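Local coordinates for CADD-like protein of unknown function (Nostoc punctiforme, PDB 3B5O) that is of unknown function but belongs to a CADD-like, all-helical family related to the heme oxygenase fold, and may act as an oxidoreductase, at residues A[21-24]-A[25-28]. Numbering follows the deposited sequence.
Sequences AFSI and TENP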
# COMPACT_ATOMS: atom_id res chain seq x y z
N ALA A 21 -7.26 7.69 -6.65
CA ALA A 21 -6.20 6.70 -6.79
C ALA A 21 -6.64 5.31 -6.38
O ALA A 21 -6.05 4.34 -6.81
CB ALA A 21 -4.97 7.11 -5.96
N PHE A 22 -7.64 5.23 -5.50
CA PHE A 22 -8.10 3.95 -4.98
C PHE A 22 -9.38 3.49 -5.66
O PHE A 22 -9.93 2.46 -5.28
CB PHE A 22 -8.18 4.02 -3.45
CG PHE A 22 -6.84 4.33 -2.86
CD1 PHE A 22 -5.83 3.40 -2.96
CD2 PHE A 22 -6.54 5.59 -2.37
CE1 PHE A 22 -4.54 3.66 -2.53
CE2 PHE A 22 -5.23 5.86 -1.90
CZ PHE A 22 -4.26 4.89 -2.00
N SER A 23 -9.81 4.23 -6.67
CA SER A 23 -10.95 3.84 -7.50
C SER A 23 -10.53 2.92 -8.63
O SER A 23 -9.59 3.22 -9.37
CB SER A 23 -11.56 5.08 -8.12
OG SER A 23 -12.50 4.75 -9.14
N ILE A 24 -11.27 1.84 -8.81
CA ILE A 24 -10.94 0.87 -9.86
C ILE A 24 -11.17 1.43 -11.26
O ILE A 24 -10.61 0.91 -12.23
CB ILE A 24 -11.72 -0.45 -9.63
CG1 ILE A 24 -11.08 -1.62 -10.39
CG2 ILE A 24 -13.20 -0.31 -9.98
CD1 ILE A 24 -9.62 -1.91 -10.05
N THR A 25 -11.98 2.48 -11.38
CA THR A 25 -12.19 3.17 -12.64
C THR A 25 -11.45 4.49 -12.81
O THR A 25 -11.09 4.84 -13.92
CB THR A 25 -13.69 3.42 -12.90
OG1 THR A 25 -14.24 4.17 -11.82
CG2 THR A 25 -14.45 2.08 -13.05
N GLU A 26 -11.25 5.25 -11.73
CA GLU A 26 -10.66 6.59 -11.86
C GLU A 26 -9.19 6.68 -11.49
O GLU A 26 -8.58 7.74 -11.66
CB GLU A 26 -11.45 7.62 -11.05
CG GLU A 26 -12.79 7.98 -11.65
CD GLU A 26 -13.55 8.98 -10.80
OE1 GLU A 26 -14.12 8.57 -9.76
OE2 GLU A 26 -13.58 10.16 -11.19
N ASN A 27 -8.59 5.58 -11.06
CA ASN A 27 -7.14 5.59 -10.80
C ASN A 27 -6.41 6.11 -12.03
O ASN A 27 -6.78 5.76 -13.15
CB ASN A 27 -6.69 4.20 -10.36
CG ASN A 27 -5.19 4.04 -10.37
OD1 ASN A 27 -4.61 3.84 -11.42
ND2 ASN A 27 -4.57 4.09 -9.19
N PRO A 28 -5.38 6.95 -11.86
CA PRO A 28 -4.75 7.56 -13.01
C PRO A 28 -4.01 6.61 -13.96
O PRO A 28 -3.90 6.94 -15.13
CB PRO A 28 -3.81 8.60 -12.41
CG PRO A 28 -3.55 8.13 -11.06
CD PRO A 28 -4.82 7.49 -10.60
O HOH W 1 -14.66 6.06 -8.69
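Ser23 reaches forward to the backbone of Thr25 and Glu26. Ser23 CB lies 3.9 Å from Glu26 CB, the two side chains leaving the same side of the turn. One bond further, OG sits opposite the backbone N and next to the carbonyl carbon (chi1 168°), which brings it over the following amides. Ser23 OG accepts a hydrogen bond from Glu26 N at 2.9 Å. Thr25 N gives Ser23 OG a longer, more bent one at 3.2 Å. On its outer side Ser23 OG also meets a water at 2.6 Å; in one of two Glu26 conformers that water donates to OE1, so the bridge from serine to carboxylate is tentative. Meanwhile Ser23 O receives Asn27 N at 3.1 Å. Together these bonds make an ST motif, one helix-like turn in the loop between helices 2-18 and 38-68. Swapping the serine for an alanine removes OG and would probably leave the Thr25 and Glu26 amides without their shared acceptor and the water without one anchor. The turn folds the chain back so that Asn27 faces Ala21. Asn27 ND2 gives Ala21 O a nearly straight hydrogen bond of 2.8 Å (172° at the hydrogen), with the acceptor almost in the plane of the amide. This fixes which way the amide is turned, and OD1, at its other end, accepts from Val30 N and weakly from Val29 N. Trp222 of helix 204-230 packs against both Ala21 and Asn27.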